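Local coordinates for designed protein (Trypanosoma brucei, PDB 6IEV) that adopts a thioredoxin-like fold and probably serves as a model for protein stability at high temperature, with no established activity of its own, at residues F45-S50 and V75-N80; E65-V70 and T118-L123; P93-E98 and P110-L115. All blocks are in the same frame, centred on the assembly; numbering follows the deposited sequence.

Contact 1 lies at the C-terminal ends of the neighbouring parallel strands 40-46 and 70-76, about 24 Å centre to centre from contact 2 across the middle of the chain, while contact 3 sits nearest that middle. Contact 1 joins its strands through backbone bonds and a polar turn, and its outer residues are exposed. Contacts 2 and 3 are buried and rest on side-chain packing: both use helix 112-123, the second toward its end and the third at its start, and Ile97 of contact 3 touches Leu119 and Leu122 of contact 2. Contacts 1 and 3 meet through adjacent strands 40-46 and 94-99, where Phe45 N probably bonds Thr94 O.

Contact 1 of 3, residues F45-S50 and V75-N80; sequences FTLPDS and VDTSTN
Phe45 and Val75 pair as parallel strand neighbours, their side chains side by side on one face of the sheet. Phe45 CD2 lies 3.9 Å from Val75 CB, which comes in obliquely to the ring, while the methyl Thr77 CG2 lies at the ring's edge, near its plane. Thr46 carries the backbone link. Its N donates to Val75 O at 3.0 Å, and its O receives Thr77 N at 2.9 Å. Thr77 OG1, lying between its own backbone N and carbonyl carbon (chi1 66°), adds a weak bond to the same Thr46 O. Leu47 crosses Thr77 at about a right angle, with Leu47 CD2 3.3 Å from Thr77 OG1 and also against Ser78 CB. Pro48 CD skirts Asp76 OD1 and Ser78 OG on the exposed outer side. That carboxylate oxygen is held by Ser78: Ser78 N donates to Asp76 OD1 at 2.8 Å, closing an Asx turn, and Ser78 OG binds it from the same face. These strand ends belong to the beta-alpha-beta unit of strand 40-46, helix 53-66 and strand 70-76; Val75 and Thr77 pack on helix 81-86, and Phe45 bonds across to strand 94-99.

Contact 2 of 3, residues E65-V70 and T118-L123; sequences EVFPDV and TLDELL
Phe67 projects from the link between helix 53-66 and strand 70-76 onto helix 112-123, joining two parts of the thioredoxin-like fold that lie on the same side of its sheet. The link is a type I beta turn from Phe67 to Val70, and those two residues at its ends are the ones that reach the helix.

The apolar packing centres on the Phe67 ring. The Leu119 methyl CD2 stands over its middle in a CH-pi contact, 4.1 Å from Leu119 CD2 to the ring centroid and only 5° off the ring normal. The same methyl also meets Val70, with Leu119 CD2 4.3 Å from Val70 CG2, so one branch of this leucine touches both ends of the turn. One helical turn further on, Leu123 crosses the phenylalanine obliquely and brings Leu123 CD1 to 3.5 Å from Phe67 CE1. Leu63 of helix 53-66 packs on both Val70 and Leu119, and Ile40 of strand 40-46 touches Val70 and Leu123, which continues the apolar layer down to the sheet.

The polar approach comes from Asp120, whose side chain crosses that of Phe67 at about a right angle, with the carboxylate and ring planes 45° apart. Phe67 and Asp120 also face the second subunit: Asp111 of that subunit packs against Phe67, and its carboxylate lies close to that of Asp120, where the like charges would probably raise the proton affinity of one or both groups. With CG beside its backbone N (chi1 -78°), Asp120 directs OD1 to the ring edge, near the ring plane, 3.2 Å from Phe67 CZ.

Contact 3 of 3, residues P93-E98 and P110-L115; sequences PTFVIE and PDIDKL
In this thioredoxin-like fold the start of helix 112-123 packs against strand 94-99, and Phe95 is the main strand residue in the contact. Phe95 leaves the strand on the helix side, and its side chain crosses those of Ile112 and Leu115 at about a right angle. Ile112 CD1 comes to 3.4 Å from Phe95 CZ at the far end of the ring, and Leu115 CD2 lies 3.6 Å from Phe95 CD1. Leu115 CG is anti to the backbone N (chi1 175°); its CD2 lies along the CD1-CE1 side of the ring, while its CD1 sits at the ring's base by Phe95 CB and reaches Ile97 CD1 at 3.9 Å. Before the helix, Pro93, the cis-proline that is a hallmark of the thioredoxin fold just ahead of this strand, meets Pro110, with Pro93 CG 3.8 Å from Pro110 CA; Arg52 packs on both. Asp111 is the N-cap, and its OD1 accepts a weak bond from Lys114 N at 3.5 Å. Ile56 and Leu60 of helix 53-66 also touch Phe95. Carbon atoms alone make the side-chain contacts between strand and helix, so this joint depends on the fit of ring and methyl groups, while the polar capping bond stays within the helix start.

Contact 1 of 3, residues F45-S50 and V75-N80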
loop_
_atom_site.group_PDB
_atom_site.type_symbol
_atom_site.label_atom_id
_atom_site.label_comp_id
_atom_site.label_asym_id
_atom_site.label_seq_id
_atom_site.Cartn_x
_atom_site.Cartn_y
_atom_site.Cartn_z
ATOM N N PHE A 45 -18.931 10.316 5.769
ATOM C CA PHE A 45 -20.242 10.963 5.728
ATOM C C PHE A 45 -20.147 12.152 4.787
ATOM O O PHE A 45 -19.441 13.114 5.092
ATOM C CB PHE A 45 -20.658 11.444 7.124
ATOM C CG PHE A 45 -20.930 10.334 8.098
ATOM C CD1 PHE A 45 -19.882 9.696 8.759
ATOM C CD2 PHE A 45 -22.234 9.923 8.353
ATOM C CE1 PHE A 45 -20.133 8.663 9.658
ATOM C CE2 PHE A 45 -22.495 8.903 9.242
ATOM C CZ PHE A 45 -21.450 8.264 9.895
ATOM N N THR A 46 -20.904 12.121 3.688
ATOM C CA THR A 46 -20.783 13.121 2.633
ATOM C C THR A 46 -22.149 13.647 2.225
ATOM O O THR A 46 -23.190 13.188 2.699
ATOM C CB THR A 46 -20.099 12.578 1.373
ATOM O OG1 THR A 46 -20.894 11.521 0.819
ATOM C CG2 THR A 46 -18.727 12.077 1.690
ATOM N N LEU A 47 -22.107 14.642 1.342
ATOM C CA LEU A 47 -23.210 15.203 0.575
ATOM C C LEU A 47 -23.106 14.768 -0.879
ATOM O O LEU A 47 -22.033 14.348 -1.327
ATOM C CB LEU A 47 -23.220 16.729 0.702
ATOM C CG LEU A 47 -23.936 17.041 2.016
ATOM C CD1 LEU A 47 -24.085 18.539 2.248
ATOM C CD2 LEU A 47 -25.292 16.326 2.077
ATOM N N PRO A 48 -24.214 14.824 -1.658
ATOM C CA PRO A 48 -24.245 14.084 -2.930
ATOM C C PRO A 48 -23.102 14.422 -3.873
ATOM O O PRO A 48 -22.277 13.539 -4.150
ATOM C CB PRO A 48 -25.595 14.491 -3.539
ATOM C CG PRO A 48 -25.985 15.750 -2.812
ATOM C CD PRO A 48 -25.481 15.540 -1.428
ATOM N N ASP A 49 -23.006 15.667 -4.365
ATOM C CA ASP A 49 -21.993 15.985 -5.371
ATOM C C ASP A 49 -21.266 17.267 -4.969
ATOM O O ASP A 49 -21.592 18.386 -5.376
ATOM C CB ASP A 49 -22.587 16.043 -6.758
ATOM C CG ASP A 49 -22.613 14.663 -7.428
ATOM O OD1 ASP A 49 -23.597 13.914 -7.230
ATOM O OD2 ASP A 49 -21.649 14.319 -8.146
ATOM N N SER A 50 -20.269 17.067 -4.117
ATOM C CA SER A 50 -19.296 18.060 -3.703
ATOM C C SER A 50 -18.036 17.842 -4.519
ATOM O O SER A 50 -17.696 16.723 -4.922
ATOM C CB SER A 50 -18.944 17.961 -2.221
ATOM O OG SER A 50 -18.549 19.197 -1.629
ATOM N N VAL A 75 -21.712 7.172 3.507
ATOM C CA VAL A 75 -23.063 7.475 3.959
ATOM C C VAL A 75 -23.458 8.842 3.421
ATOM O O VAL A 75 -22.858 9.855 3.790
ATOM C CB VAL A 75 -23.174 7.436 5.488
ATOM C CG1 VAL A 75 -24.572 7.948 5.915
ATOM C CG2 VAL A 75 -22.901 6.016 5.983
ATOM N N ASP A 76 -24.463 8.877 2.557
ATOM C CA ASP A 76 -24.958 10.158 2.066
ATOM C C ASP A 76 -25.900 10.751 3.115
ATOM O O ASP A 76 -27.031 10.282 3.267
ATOM C CB ASP A 76 -25.648 9.962 0.718
ATOM C CG ASP A 76 -26.423 11.211 0.246
ATOM O OD1 ASP A 76 -26.363 12.290 0.887
ATOM O OD2 ASP A 76 -27.138 11.090 -0.769
ATOM N N THR A 77 -25.458 11.806 3.811
ATOM C CA THR A 77 -26.269 12.355 4.894
ATOM C C THR A 77 -27.569 12.976 4.402
ATOM O O THR A 77 -28.500 13.112 5.202
ATOM C CB THR A 77 -25.520 13.415 5.713
ATOM O OG1 THR A 77 -25.248 14.558 4.898
ATOM C CG2 THR A 77 -24.241 12.853 6.268
ATOM N N SER A 78 -27.657 13.373 3.128
ATOM C CA SER A 78 -28.882 14.035 2.678
ATOM C C SER A 78 -30.040 13.057 2.563
ATOM O O SER A 78 -31.193 13.492 2.544
ATOM C CB SER A 78 -28.673 14.746 1.337
ATOM O OG SER A 78 -28.785 13.828 0.267
ATOM N N THR A 79 -29.758 11.760 2.408
ATOM C CA THR A 79 -30.777 10.715 2.430
ATOM C C THR A 79 -30.712 9.819 3.668
ATOM O O THR A 79 -31.501 8.878 3.774
ATOM C CB THR A 79 -30.671 9.858 1.163
ATOM O OG1 THR A 79 -29.316 9.405 0.994
ATOM C CG2 THR A 79 -31.085 10.667 -0.052
ATOM N N ASN A 80 -29.781 10.068 4.591
ATOM C CA ASN A 80 -29.630 9.279 5.816
ATOM C C ASN A 80 -29.522 10.191 7.042
ATOM O O ASN A 80 -28.493 10.222 7.715
ATOM C CB ASN A 80 -28.385 8.400 5.720
ATOM C CG ASN A 80 -28.679 7.020 5.199
ATOM O OD1 ASN A 80 -28.996 6.118 5.971
ATOM N ND2 ASN A 80 -28.553 6.833 3.882
#

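Contact 2 of 3, residues E65-V70 and T118-L123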
loop_
_atom_site.group_PDB
_atom_site.type_symbol
_atom_site.label_atom_id
_atom_site.label_comp_id
_atom_site.label_asym_id
_atom_site.label_seq_id
_atom_site.Cartn_x
_atom_site.Cartn_y
_atom_site.Cartn_z
ATOM N N GLU A 65 -8.006 -1.305 -0.585
ATOM C CA GLU A 65 -7.166 -2.257 -1.298
ATOM C C GLU A 65 -5.859 -2.498 -0.557
ATOM O O GLU A 65 -5.400 -3.638 -0.458
ATOM C CB GLU A 65 -6.893 -1.742 -2.712
ATOM C CG GLU A 65 -8.145 -1.572 -3.577
ATOM C CD GLU A 65 -7.851 -0.963 -4.947
ATOM O OE1 GLU A 65 -8.772 -0.910 -5.790
ATOM O OE2 GLU A 65 -6.702 -0.540 -5.187
ATOM N N VAL A 66 -5.280 -1.443 0.023
ATOM C CA VAL A 66 -3.978 -1.529 0.679
ATOM C C VAL A 66 -4.076 -1.934 2.139
ATOM O O VAL A 66 -3.056 -2.283 2.751
ATOM C CB VAL A 66 -3.297 -0.160 0.469
ATOM C CG1 VAL A 66 -2.266 0.138 1.521
ATOM C CG2 VAL A 66 -2.695 -0.103 -0.909
ATOM N N PHE A 67 -5.276 -2.001 2.691
ATOM C CA PHE A 67 -5.451 -2.381 4.081
ATOM C C PHE A 67 -6.361 -3.592 4.150
ATOM O O PHE A 67 -7.552 -3.501 3.807
ATOM C CB PHE A 67 -6.007 -1.224 4.910
ATOM C CG PHE A 67 -4.971 -0.192 5.254
ATOM C CD1 PHE A 67 -4.127 -0.378 6.325
ATOM C CD2 PHE A 67 -4.820 0.947 4.479
ATOM C CE1 PHE A 67 -3.169 0.564 6.631
ATOM C CE2 PHE A 67 -3.869 1.892 4.785
ATOM C CZ PHE A 67 -3.047 1.702 5.858
ATOM N N PRO A 68 -5.858 -4.699 4.597
ATOM C CA PRO A 68 -6.591 -5.956 4.458
ATOM C C PRO A 68 -7.780 -6.027 5.393
ATOM O O PRO A 68 -8.884 -6.406 4.988
ATOM C CB PRO A 68 -5.531 -7.011 4.803
ATOM C CG PRO A 68 -4.527 -6.284 5.714
ATOM C CD PRO A 68 -4.751 -4.791 5.568
ATOM N N ASP A 69 -7.547 -5.696 6.664
ATOM C CA ASP A 69 -8.551 -5.847 7.706
ATOM C C ASP A 69 -9.390 -4.594 7.902
ATOM O O ASP A 69 -9.943 -4.386 8.994
ATOM C CB ASP A 69 -7.863 -6.240 9.013
ATOM C CG ASP A 69 -7.206 -7.606 8.936
ATOM O OD1 ASP A 69 -6.134 -7.729 8.298
ATOM O OD2 ASP A 69 -7.771 -8.560 9.517
ATOM N N VAL A 70 -9.519 -3.763 6.872
ATOM C CA VAL A 70 -10.210 -2.486 6.981
ATOM C C VAL A 70 -11.350 -2.486 5.977
ATOM O O VAL A 70 -11.142 -2.802 4.800
ATOM C CB VAL A 70 -9.249 -1.305 6.760
ATOM C CG1 VAL A 70 -9.998 -0.074 6.317
ATOM C CG2 VAL A 70 -8.505 -1.027 8.051
ATOM N N THR A 118 -4.023 9.176 10.243
ATOM C CA THR A 118 -4.733 8.850 11.475
ATOM C C THR A 118 -4.926 7.350 11.610
ATOM O O THR A 118 -4.756 6.780 12.698
ATOM C CB THR A 118 -6.097 9.546 11.490
ATOM O OG1 THR A 118 -5.921 10.951 11.289
ATOM C CG2 THR A 118 -6.825 9.277 12.803
ATOM N N LEU A 119 -5.304 6.696 10.509
ATOM C CA LEU A 119 -5.530 5.258 10.543
ATOM C C LEU A 119 -4.238 4.518 10.848
ATOM O O LEU A 119 -4.228 3.582 11.655
ATOM C CB LEU A 119 -6.137 4.795 9.216
ATOM C CG LEU A 119 -6.261 3.277 9.072
ATOM C CD1 LEU A 119 -7.108 2.712 10.206
ATOM C CD2 LEU A 119 -6.784 2.886 7.683
ATOM N N ASP A 120 -3.126 4.946 10.236
ATOM C CA ASP A 120 -1.844 4.290 10.501
ATOM C C ASP A 120 -1.475 4.390 11.978
ATOM O O ASP A 120 -1.017 3.412 12.586
ATOM C CB ASP A 120 -0.747 4.918 9.635
ATOM C CG ASP A 120 -0.776 4.428 8.201
ATOM O OD1 ASP A 120 -1.259 3.299 7.966
ATOM O OD2 ASP A 120 -0.296 5.166 7.314
ATOM N N GLU A 121 -1.722 5.553 12.576
ATOM C CA GLU A 121 -1.430 5.760 13.987
ATOM C C GLU A 121 -2.335 4.910 14.874
ATOM O O GLU A 121 -1.908 4.445 15.939
ATOM C CB GLU A 121 -1.588 7.247 14.291
ATOM C CG GLU A 121 -1.052 7.734 15.605
ATOM C CD GLU A 121 -1.886 8.879 16.153
ATOM O OE1 GLU A 121 -1.398 9.577 17.067
ATOM O OE2 GLU A 121 -3.037 9.071 15.687
ATOM N N LEU A 122 -3.573 4.653 14.441
ATOM C CA LEU A 122 -4.426 3.750 15.206
ATOM C C LEU A 122 -3.947 2.312 15.115
ATOM O O LEU A 122 -4.038 1.573 16.098
ATOM C CB LEU A 122 -5.873 3.868 14.741
ATOM C CG LEU A 122 -6.421 5.215 15.195
ATOM C CD1 LEU A 122 -7.575 5.654 14.332
ATOM C CD2 LEU A 122 -6.813 5.132 16.658
ATOM N N LEU A 123 -3.433 1.895 13.953
ATOM C CA LEU A 123 -2.906 0.537 13.834
ATOM C C LEU A 123 -1.564 0.374 14.528
ATOM O O LEU A 123 -1.180 -0.754 14.833
ATOM C CB LEU A 123 -2.721 0.159 12.364
ATOM C CG LEU A 123 -3.991 0.204 11.516
ATOM C CD1 LEU A 123 -3.669 -0.116 10.067
ATOM C CD2 LEU A 123 -4.991 -0.779 12.096
#

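Contact 3 of 3, residues P93-E98 and P110-L115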
loop_
_atom_site.group_PDB
_atom_site.type_symbol
_atom_site.label_atom_id
_atom_site.label_comp_id
_atom_site.label_asym_id
_atom_site.label_seq_id
_atom_site.Cartn_x
_atom_site.Cartn_y
_atom_site.Cartn_z
ATOM N N PRO A 93 -17.362 16.864 4.457
ATOM C CA PRO A 93 -17.279 15.429 4.737
ATOM C C PRO A 93 -16.590 15.168 6.062
ATOM O O PRO A 93 -15.742 15.951 6.483
ATOM C CB PRO A 93 -16.459 14.891 3.567
ATOM C CG PRO A 93 -15.590 16.031 3.189
ATOM C CD PRO A 93 -16.432 17.269 3.392
ATOM N N THR A 94 -16.985 14.091 6.727
ATOM C CA THR A 94 -16.332 13.633 7.944
ATOM C C THR A 94 -16.065 12.143 7.823
ATOM O O THR A 94 -16.892 11.396 7.294
ATOM C CB THR A 94 -17.181 13.912 9.200
ATOM O OG1 THR A 94 -17.342 15.320 9.353
ATOM C CG2 THR A 94 -16.506 13.362 10.452
ATOM N N PHE A 95 -14.905 11.726 8.317
ATOM C CA PHE A 95 -14.533 10.330 8.410
ATOM C C PHE A 95 -14.628 9.869 9.853
ATOM O O PHE A 95 -14.157 10.555 10.758
ATOM C CB PHE A 95 -13.109 10.134 7.901
ATOM C CG PHE A 95 -12.941 10.464 6.451
ATOM C CD1 PHE A 95 -13.166 9.498 5.487
ATOM C CD2 PHE A 95 -12.569 11.742 6.050
ATOM C CE1 PHE A 95 -13.016 9.788 4.146
ATOM C CE2 PHE A 95 -12.409 12.044 4.708
ATOM C CZ PHE A 95 -12.641 11.066 3.755
ATOM N N VAL A 96 -15.200 8.689 10.062
ATOM C CA VAL A 96 -15.258 8.052 11.372
ATOM C C VAL A 96 -14.576 6.693 11.274
ATOM O O VAL A 96 -14.788 5.955 10.303
ATOM C CB VAL A 96 -16.707 7.889 11.860
ATOM C CG1 VAL A 96 -16.741 7.083 13.153
ATOM C CG2 VAL A 96 -17.379 9.271 12.044
ATOM N N ILE A 97 -13.739 6.375 12.252
ATOM C CA ILE A 97 -13.088 5.074 12.321
ATOM C C ILE A 97 -13.663 4.315 13.503
ATOM O O ILE A 97 -13.633 4.810 14.634
ATOM C CB ILE A 97 -11.563 5.207 12.431
ATOM C CG1 ILE A 97 -11.048 6.059 11.275
ATOM C CG2 ILE A 97 -10.911 3.828 12.408
ATOM C CD1 ILE A 97 -9.565 6.345 11.350
ATOM N N GLU A 98 -14.157 3.104 13.250
ATOM C CA GLU A 98 -14.823 2.316 14.271
ATOM C C GLU A 98 -14.249 0.909 14.319
ATOM O O GLU A 98 -13.747 0.386 13.320
ATOM C CB GLU A 98 -16.326 2.237 14.018
ATOM C CG GLU A 98 -17.051 3.561 14.242
ATOM C CD GLU A 98 -18.316 3.406 15.061
ATOM O OE1 GLU A 98 -18.531 4.218 15.986
ATOM O OE2 GLU A 98 -19.092 2.470 14.779
ATOM N N PRO A 110 -12.107 17.384 4.244
ATOM C CA PRO A 110 -11.853 16.489 3.115
ATOM C C PRO A 110 -10.384 16.117 3.110
ATOM O O PRO A 110 -9.792 15.833 2.060
ATOM C CB PRO A 110 -12.206 17.347 1.897
ATOM C CG PRO A 110 -11.744 18.752 2.393
ATOM C CD PRO A 110 -11.782 18.758 3.930
ATOM N N ASP A 111 -9.782 16.026 4.293
ATOM C CA ASP A 111 -8.343 15.807 4.347
ATOM C C ASP A 111 -8.158 14.314 4.584
ATOM O O ASP A 111 -8.147 13.835 5.703
ATOM C CB ASP A 111 -7.652 16.676 5.391
ATOM C CG ASP A 111 -6.149 16.735 5.164
ATOM O OD1 ASP A 111 -5.704 16.113 4.176
ATOM O OD2 ASP A 111 -5.429 17.334 5.985
ATOM N N ILE A 112 -8.177 13.566 3.485
ATOM C CA ILE A 112 -7.974 12.123 3.458
ATOM C C ILE A 112 -6.497 11.758 3.641
ATOM O O ILE A 112 -6.204 10.710 4.219
ATOM C CB ILE A 112 -8.645 11.564 2.176
ATOM C CG1 ILE A 112 -8.594 10.020 2.080
ATOM C CG2 ILE A 112 -8.362 12.463 0.966
ATOM C CD1 ILE A 112 -9.809 9.425 2.805
ATOM N N ASP A 113 -5.543 12.589 3.183
ATOM C CA ASP A 113 -4.174 12.358 3.680
ATOM C C ASP A 113 -4.145 12.295 5.194
ATOM O O ASP A 113 -3.533 11.389 5.768
ATOM C CB ASP A 113 -3.171 13.459 3.319
ATOM C CG ASP A 113 -1.861 12.883 2.858
ATOM O OD1 ASP A 113 -1.736 11.638 2.971
ATOM O OD2 ASP A 113 -0.900 13.622 2.659
ATOM N N LYS A 114 -4.918 13.153 5.852
ATOM C CA LYS A 114 -5.025 13.057 7.291
ATOM C C LYS A 114 -5.624 11.737 7.692
ATOM O O LYS A 114 -5.223 11.143 8.700
ATOM C CB LYS A 114 -5.996 14.094 7.816
ATOM C CG LYS A 114 -5.829 14.520 9.227
ATOM C CD LYS A 114 -5.380 15.953 9.323
ATOM C CE LYS A 114 -4.495 16.254 10.549
ATOM N NZ LYS A 114 -4.253 17.746 10.444
ATOM N N LEU A 115 -6.571 11.259 6.890
ATOM C CA LEU A 115 -7.279 10.047 7.253
ATOM C C LEU A 115 -6.337 8.856 7.264
ATOM O O LEU A 115 -6.293 8.101 8.242
ATOM C CB LEU A 115 -8.457 9.818 6.305
ATOM C CG LEU A 115 -9.024 8.471 6.710
ATOM C CD1 LEU A 115 -9.698 8.565 8.091
ATOM C CD2 LEU A 115 -9.964 7.899 5.680
#